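Local coordinates for FAD-binding PCMH-type domain-containing protein (Gibberella zeae, PDB 6YJO) that is a flavoprotein carrying doubly covalently linked FAD and probably works as an oxidoreductase on oligosaccharides, at residues A138-F150 with G330-H342. Sequence-based numbering, arbitrary orientation.
Sequences AGARLGHVATDLF and GQALDQRRPYDQH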
ATOM      1  N   ALA A 138       7.674  -3.525 -13.579  1.00 44.54           N
ATOM      2  CA  ALA A 138       7.656  -3.429 -12.125  1.00 42.03           C
ATOM      3  C   ALA A 138       8.017  -2.044 -11.596  1.00 42.83           C
ATOM      4  O   ALA A 138       7.772  -1.773 -10.416  1.00 41.65           O
ATOM      5  CB  ALA A 138       8.606  -4.475 -11.547  1.00 40.09           C
ATOM      6  N   GLY A 139       8.570  -1.165 -12.425  1.00 45.23           N
ATOM      7  CA  GLY A 139       8.970   0.156 -11.998  1.00 47.96           C
ATOM      8  C   GLY A 139       7.979   1.259 -12.270  1.00 50.27           C
ATOM      9  O   GLY A 139       8.214   2.398 -11.853  1.00 52.85           O
ATOM     10  N   ALA A 140       6.882   0.970 -12.964  1.00 48.72           N
ATOM     11  CA  ALA A 140       5.892   2.000 -13.236  1.00 46.65           C
ATOM     12  C   ALA A 140       5.301   2.521 -11.933  1.00 43.76           C
ATOM     13  O   ALA A 140       5.030   1.758 -11.001  1.00 40.83           O
ATOM     14  CB  ALA A 140       4.782   1.453 -14.136  1.00 46.26           C
ATOM     15  N   ARG A 141       5.116   3.833 -11.865  1.00 44.99           N
ATOM     16  CA  ARG A 141       4.431   4.459 -10.748  1.00 44.67           C
ATOM     17  C   ARG A 141       2.939   4.549 -11.050  1.00 44.65           C
ATOM     18  O   ARG A 141       2.525   4.595 -12.212  1.00 45.17           O
ATOM     19  CB  ARG A 141       5.029   5.841 -10.470  1.00 45.33           C
ATOM     20  CG  ARG A 141       6.397   5.751  -9.793  1.00 47.25           C
ATOM     21  CD  ARG A 141       7.257   7.006  -9.949  1.00 50.67           C
ATOM     22  NE  ARG A 141       8.662   6.709  -9.674  1.00 50.02           N
ATOM     23  CZ  ARG A 141       9.172   6.547  -8.457  1.00 48.72           C
ATOM     24  NH1 ARG A 141       8.397   6.656  -7.388  1.00 47.67           N
ATOM     25  NH2 ARG A 141      10.462   6.269  -8.311  1.00 48.82           N
ATOM     26  N   LEU A 142       2.132   4.559  -9.986  1.00 43.67           N
ATOM     27  CA  LEU A 142       0.686   4.428 -10.139  1.00 44.08           C
ATOM     28  C   LEU A 142       0.127   5.455 -11.115  1.00 45.13           C
ATOM     29  O   LEU A 142      -0.746   5.136 -11.931  1.00 45.20           O
ATOM     30  CB  LEU A 142       0.002   4.570  -8.778  1.00 44.35           C
ATOM     31  CG  LEU A 142       0.275   3.489  -7.731  1.00 43.67           C
ATOM     32  CD1 LEU A 142      -0.632   3.713  -6.534  1.00 43.20           C
ATOM     33  CD2 LEU A 142       0.087   2.095  -8.307  1.00 43.36           C
ATOM     34  N   GLY A 143       0.613   6.693 -11.050  1.00 45.71           N
ATOM     35  CA  GLY A 143       0.077   7.723 -11.919  1.00 47.93           C
ATOM     36  C   GLY A 143       0.482   7.541 -13.365  1.00 48.62           C
ATOM     37  O   GLY A 143      -0.267   7.910 -14.275  1.00 48.16           O
ATOM     38  N   HIS A 144       1.670   6.979 -13.600  1.00 49.94           N
ATOM     39  CA  HIS A 144       2.075   6.609 -14.951  1.00 52.29           C
ATOM     40  C   HIS A 144       1.269   5.430 -15.476  1.00 53.27           C
ATOM     41  O   HIS A 144       1.118   5.293 -16.695  1.00 55.56           O
ATOM     42  CB  HIS A 144       3.572   6.277 -14.982  1.00 50.93           C
ATOM     43  CG  HIS A 144       4.052   5.736 -16.294  1.00 51.35           C
ATOM     44  ND1 HIS A 144       3.883   6.409 -17.486  1.00 52.67           N
ATOM     45  CD2 HIS A 144       4.709   4.592 -16.598  1.00 50.03           C
ATOM     46  CE1 HIS A 144       4.410   5.698 -18.467  1.00 54.30           C
ATOM     47  NE2 HIS A 144       4.919   4.593 -17.955  1.00 51.84           N
ATOM     48  N   VAL A 145       0.737   4.592 -14.585  1.00 51.18           N
ATOM     49  CA  VAL A 145      -0.101   3.473 -15.003  1.00 50.64           C
ATOM     50  C   VAL A 145      -1.482   3.964 -15.420  1.00 50.55           C
ATOM     51  O   VAL A 145      -1.994   3.590 -16.479  1.00 49.98           O
ATOM     52  CB  VAL A 145      -0.190   2.428 -13.875  1.00 48.47           C
ATOM     53  CG1 VAL A 145      -1.222   1.356 -14.221  1.00 49.41           C
ATOM     54  CG2 VAL A 145       1.171   1.801 -13.633  1.00 46.79           C
ATOM     55  N   ALA A 146      -2.107   4.809 -14.592  1.00 51.00           N
ATOM     56  CA  ALA A 146      -3.422   5.341 -14.935  1.00 52.81           C
ATOM     57  C   ALA A 146      -3.353   6.214 -16.180  1.00 55.87           C
ATOM     58  O   ALA A 146      -4.265   6.193 -17.016  1.00 56.14           O
ATOM     59  CB  ALA A 146      -3.990   6.140 -13.763  1.00 52.21           C
ATOM     60  N   THR A 147      -2.279   6.995 -16.317  1.00 57.40           N
ATOM     61  CA  THR A 147      -2.144   7.883 -17.468  1.00 61.00           C
ATOM     62  C   THR A 147      -2.047   7.090 -18.763  1.00 62.58           C
ATOM     63  O   THR A 147      -2.662   7.462 -19.768  1.00 65.16           O
ATOM     64  CB  THR A 147      -0.919   8.787 -17.296  1.00 61.00           C
ATOM     65  OG1 THR A 147      -1.143   9.693 -16.205  1.00 62.73           O
ATOM     66  CG2 THR A 147      -0.645   9.578 -18.570  1.00 61.80           C
ATOM     67  N   ASP A 148      -1.280   5.997 -18.762  1.00 62.71           N
ATOM     68  CA  ASP A 148      -1.090   5.218 -19.982  1.00 64.53           C
ATOM     69  C   ASP A 148      -2.255   4.275 -20.265  1.00 64.11           C
ATOM     70  O   ASP A 148      -2.514   3.956 -21.431  1.00 66.19           O
ATOM     71  CB  ASP A 148       0.215   4.426 -19.901  1.00 63.94           C
ATOM     72  CG  ASP A 148       1.417   5.247 -20.325  1.00 67.58           C
ATOM     73  OD1 ASP A 148       1.339   6.494 -20.269  1.00 69.22           O
ATOM     74  OD2 ASP A 148       2.432   4.645 -20.733  1.00 68.15           O
ATOM     75  N   LEU A 149      -2.969   3.820 -19.232  1.00 62.43           N
ATOM     76  CA  LEU A 149      -4.097   2.921 -19.464  1.00 62.78           C
ATOM     77  C   LEU A 149      -5.314   3.674 -19.982  1.00 64.94           C
ATOM     78  O   LEU A 149      -6.048   3.164 -20.836  1.00 66.83           O
ATOM     79  CB  LEU A 149      -4.457   2.172 -18.180  1.00 60.22           C
ATOM     80  CG  LEU A 149      -3.519   1.049 -17.733  1.00 57.16           C
ATOM     81  CD1 LEU A 149      -4.029   0.453 -16.432  1.00 53.75           C
ATOM     82  CD2 LEU A 149      -3.406  -0.019 -18.805  1.00 57.34           C
ATOM     83  N   PHE A 150      -5.548   4.886 -19.475  1.00 64.99           N
ATOM     84  CA  PHE A 150      -6.670   5.689 -19.941  1.00 66.54           C
ATOM     85  C   PHE A 150      -6.434   6.241 -21.339  1.00 68.69           C
ATOM     86  O   PHE A 150      -7.405   6.551 -22.036  1.00 73.03           O
ATOM     87  CB  PHE A 150      -6.932   6.833 -18.957  1.00 65.42           C
ATOM     88  CG  PHE A 150      -8.084   7.719 -19.340  1.00 66.85           C
ATOM     89  CD1 PHE A 150      -7.884   8.833 -20.139  1.00 68.07           C
ATOM     90  CD2 PHE A 150      -9.367   7.441 -18.892  1.00 66.67           C
ATOM     91  CE1 PHE A 150      -8.945   9.651 -20.492  1.00 69.72           C
ATOM     92  CE2 PHE A 150     -10.429   8.255 -19.239  1.00 68.42           C
ATOM     93  CZ  PHE A 150     -10.217   9.361 -20.039  1.00 70.00           C
ATOM     94  N   GLY A 330      -1.610  17.524  -5.122  1.00 56.92           N
ATOM     95  CA  GLY A 330      -0.716  18.420  -5.825  1.00 56.55           C
ATOM     96  C   GLY A 330       0.273  17.760  -6.765  1.00 56.13           C
ATOM     97  O   GLY A 330       0.922  18.469  -7.547  1.00 55.36           O
ATOM     98  N   GLN A 331       0.416  16.436  -6.720  1.00 57.01           N
ATOM     99  CA  GLN A 331       1.409  15.736  -7.525  1.00 60.28           C
ATOM    100  C   GLN A 331       0.842  15.393  -8.897  1.00 61.38           C
ATOM    101  O   GLN A 331      -0.251  14.828  -9.003  1.00 59.34           O
ATOM    102  CB  GLN A 331       1.866  14.462  -6.816  1.00 61.43           C
ATOM    103  CG  GLN A 331       2.930  14.697  -5.762  1.00 64.06           C
ATOM    104  CD  GLN A 331       4.298  14.219  -6.201  1.00 67.91           C
ATOM    105  OE1 GLN A 331       5.209  15.017  -6.413  1.00 69.82           O
ATOM    106  NE2 GLN A 331       4.447  12.905  -6.341  1.00 68.10           N
ATOM    107  N   ALA A 332       1.595  15.728  -9.943  1.00 62.47           N
ATOM    108  CA  ALA A 332       1.172  15.405 -11.298  1.00 61.43           C
ATOM    109  C   ALA A 332       1.102  13.891 -11.476  1.00 57.66           C
ATOM    110  O   ALA A 332       1.963  13.155 -10.992  1.00 55.54           O
ATOM    111  CB  ALA A 332       2.136  16.026 -12.307  1.00 63.10           C
ATOM    112  N   LEU A 333       0.071  13.426 -12.185  1.00 56.02           N
ATOM    113  CA  LEU A 333      -0.195  11.991 -12.263  1.00 53.69           C
ATOM    114  C   LEU A 333       0.981  11.244 -12.885  1.00 52.89           C
ATOM    115  O   LEU A 333       1.566  10.358 -12.258  1.00 50.75           O
ATOM    116  CB  LEU A 333      -1.485  11.736 -13.054  1.00 55.01           C
ATOM    117  CG  LEU A 333      -2.833  11.905 -12.343  1.00 54.74           C
ATOM    118  CD1 LEU A 333      -3.908  11.141 -13.100  1.00 54.58           C
ATOM    119  CD2 LEU A 333      -2.787  11.436 -10.885  1.00 52.14           C
ATOM    120  N   ASP A 334       1.363  11.611 -14.108  1.00 55.96           N
ATOM    121  CA  ASP A 334       2.343  10.835 -14.863  1.00 57.54           C
ATOM    122  C   ASP A 334       3.726  10.931 -14.228  1.00 59.94           C
ATOM    123  O   ASP A 334       4.634  11.533 -14.805  1.00 63.21           O
ATOM    124  CB  ASP A 334       2.382  11.309 -16.321  1.00 59.13           C
ATOM    125  CG  ASP A 334       3.166  10.371 -17.222  1.00 62.54           C
ATOM    126  OD1 ASP A 334       3.739   9.391 -16.704  1.00 60.87           O
ATOM    127  OD2 ASP A 334       3.205  10.613 -18.448  1.00 62.89           O
ATOM    128  N   GLN A 335       3.899  10.321 -13.054  1.00 57.39           N
ATOM    129  CA  GLN A 335       5.187  10.321 -12.365  1.00 57.26           C
ATOM    130  C   GLN A 335       6.114   9.296 -13.004  1.00 60.02           C
ATOM    131  O   GLN A 335       5.709   8.156 -13.253  1.00 60.93           O
ATOM    132  CB  GLN A 335       5.019   9.989 -10.879  1.00 53.87           C
ATOM    133  CG  GLN A 335       4.433  11.093 -10.013  1.00 53.50           C
ATOM    134  CD  GLN A 335       5.234  12.385 -10.070  1.00 55.78           C
ATOM    135  OE1 GLN A 335       6.412  12.385 -10.422  1.00 56.66           O
ATOM    136  NE2 GLN A 335       4.584  13.497  -9.743  1.00 57.09           N
ATOM    137  N   ARG A 336       7.359   9.694 -13.256  1.00 62.18           N
ATOM    138  CA  ARG A 336       8.368   8.803 -13.813  1.00 64.49           C
ATOM    139  C   ARG A 336       9.725   9.165 -13.229  1.00 67.03           C
ATOM    140  O   ARG A 336       9.855  10.085 -12.415  1.00 69.15           O
ATOM    141  CB  ARG A 336       8.411   8.885 -15.343  1.00 66.81           C
ATOM    142  CG  ARG A 336       7.119   8.472 -16.019  1.00 67.33           C
ATOM    143  CD  ARG A 336       7.228   8.509 -17.533  1.00 69.64           C
ATOM    144  NE  ARG A 336       8.063   7.430 -18.055  1.00 70.67           N
ATOM    145  CZ  ARG A 336       7.971   6.934 -19.285  1.00 73.31           C
ATOM    146  NH1 ARG A 336       7.069   7.402 -20.139  1.00 74.89           N
ATOM    147  NH2 ARG A 336       8.780   5.954 -19.662  1.00 74.22           N
ATOM    148  N   ARG A 337      10.736   8.435 -13.663  1.00 67.56           N
ATOM    149  CA  ARG A 337      12.117   8.684 -13.282  1.00 69.30           C
ATOM    150  C   ARG A 337      12.676   9.859 -14.083  1.00 72.56           C
ATOM    151  O   ARG A 337      12.431   9.961 -15.287  1.00 74.69           O
ATOM    152  CB  ARG A 337      12.961   7.435 -13.524  1.00 69.63           C
ATOM    153  CG  ARG A 337      14.434   7.597 -13.230  1.00 72.34           C
ATOM    154  CD  ARG A 337      15.157   6.271 -13.386  1.00 73.38           C
ATOM    155  NE  ARG A 337      16.525   6.335 -12.877  1.00 75.48           N
ATOM    156  CZ  ARG A 337      16.851   6.198 -11.596  1.00 75.37           C
ATOM    157  NH1 ARG A 337      15.908   5.993 -10.686  1.00 71.93           N
ATOM    158  NH2 ARG A 337      18.122   6.270 -11.224  1.00 78.71           N
ATOM    159  N   PRO A 338      13.447  10.758 -13.447  1.00 83.20           N
ATOM    160  CA  PRO A 338      13.869  10.703 -12.042  1.00 86.88           C
ATOM    161  C   PRO A 338      12.797  11.194 -11.068  1.00 85.24           C
ATOM    162  O   PRO A 338      11.964  12.029 -11.427  1.00 87.50           O
ATOM    163  CB  PRO A 338      15.087  11.625 -12.019  1.00 91.06           C
ATOM    164  CG  PRO A 338      14.762  12.659 -13.047  1.00 93.12           C
ATOM    165  CD  PRO A 338      13.984  11.949 -14.131  1.00 90.08           C
ATOM    166  N   TYR A 339      12.844  10.686  -9.838  1.00 81.67           N
ATOM    167  CA  TYR A 339      11.821  10.927  -8.830  1.00 76.59           C
ATOM    168  C   TYR A 339      12.500  11.393  -7.552  1.00 76.02           C
ATOM    169  O   TYR A 339      13.393  10.709  -7.040  1.00 74.92           O
ATOM    170  CB  TYR A 339      11.007   9.652  -8.582  1.00 72.99           C
ATOM    171  CG  TYR A 339       9.810   9.819  -7.681  1.00 68.65           C
ATOM    172  CD1 TYR A 339       8.627  10.376  -8.156  1.00 66.68           C
ATOM    173  CD2 TYR A 339       9.848   9.388  -6.364  1.00 64.87           C
ATOM    174  CE1 TYR A 339       7.524  10.514  -7.334  1.00 62.88           C
ATOM    175  CE2 TYR A 339       8.755   9.518  -5.538  1.00 61.74           C
ATOM    176  CZ  TYR A 339       7.593  10.081  -6.027  1.00 59.55           C
ATOM    177  OH  TYR A 339       6.497  10.213  -5.201  1.00 55.63           O
ATOM    178  N   ASP A 340      12.088  12.553  -7.042  1.00 77.24           N
ATOM    179  CA  ASP A 340      12.740  13.165  -5.885  1.00 78.36           C
ATOM    180  C   ASP A 340      11.698  13.750  -4.935  1.00 78.46           C
ATOM    181  O   ASP A 340      11.752  14.923  -4.562  1.00 78.33           O
ATOM    182  CB  ASP A 340      13.739  14.230  -6.341  1.00 80.94           C
ATOM    183  CG  ASP A 340      14.876  14.426  -5.356  1.00 84.82           C
ATOM    184  OD1 ASP A 340      15.639  13.464  -5.132  1.00 86.07           O
ATOM    185  OD2 ASP A 340      15.008  15.541  -4.810  1.00 86.65           O
ATOM    186  N   GLN A 341      10.736  12.922  -4.529  1.00 75.31           N
ATOM    187  CA  GLN A 341       9.789  13.268  -3.479  1.00 71.51           C
ATOM    188  C   GLN A 341      10.247  12.666  -2.160  1.00 68.92           C
ATOM    189  O   GLN A 341      10.754  11.542  -2.121  1.00 69.52           O
ATOM    190  CB  GLN A 341       8.385  12.759  -3.795  1.00 68.37           C
ATOM    191  CG  GLN A 341       7.706  13.455  -4.956  1.00 67.68           C
ATOM    192  CD  GLN A 341       7.598  14.955  -4.751  1.00 68.05           C
ATOM    193  OE1 GLN A 341       6.785  15.426  -3.960  1.00 67.55           O
ATOM    194  NE2 GLN A 341       8.425  15.710  -5.463  1.00 70.04           N
ATOM    195  N   HIS A 342      10.056  13.415  -1.078  1.00 65.37           N
ATOM    196  CA  HIS A 342      10.514  12.975   0.228  1.00 61.92           C
ATOM    197  C   HIS A 342       9.585  13.518   1.302  1.00 59.85           C
ATOM    198  O   HIS A 342       8.947  14.559   1.131  1.00 61.72           O
ATOM    199  CB  HIS A 342      11.958  13.422   0.500  1.00 61.54           C
ATOM    200  CG  HIS A 342      12.848  13.330  -0.698  1.00 62.38           C
ATOM    201  ND1 HIS A 342      13.324  12.130  -1.179  1.00 61.39           N
ATOM    202  CD2 HIS A 342      13.326  14.286  -1.528  1.00 63.69           C
ATOM    203  CE1 HIS A 342      14.065  12.351  -2.250  1.00 63.82           C
ATOM    204  NE2 HIS A 342      14.087  13.652  -2.478  1.00 64.61           N
TER
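Arg141 lays its guanidinium flat on the ring of Tyr339, a stacked cation-pi pair that joins the FAD-binding PCMH-type domain, at the start of helix 142-152, to the loop between helix 320-326 and strand 346-352. The planes differ by 16°, with CZ of Arg141 3.8 Å from the Tyr339 ring centroid. Because Arg141 runs extended from CG to NE, its flat end reaches across the ring, and hydrogen bonds from NH1 to the carbonyls of Gly100 and Gly164 hold it there. Tyr339 OH is hydrogen-bonded to His102, one of the two residues bound covalently to FAD, so the stack lies one residue behind the flavin linkage. NE of Arg141 is buried without a polar partner.

A second cation-bearing side chain packs by CH-pi contact: Arg336 CD sits over one face of the His144 ring, 4.2 Å from its centroid, while its NE pairs with Asp124. At the ring's edge, ND1 of His144 gives a weak, bent hydrogen bond (135°) to OD1 of Asp334, 3.1 Å away; the carboxylate runs nearly parallel to the ring but is stepped out of its plane.

Backbone contact is closest at Gly143, whose CA meets O of Leu333 at 3.0 Å in a CA-H...O contact. One turn on, Thr147 OG1 bonds back to Gly143 O at 2.8 Å and also touches CB of Leu333 at 3.8 Å.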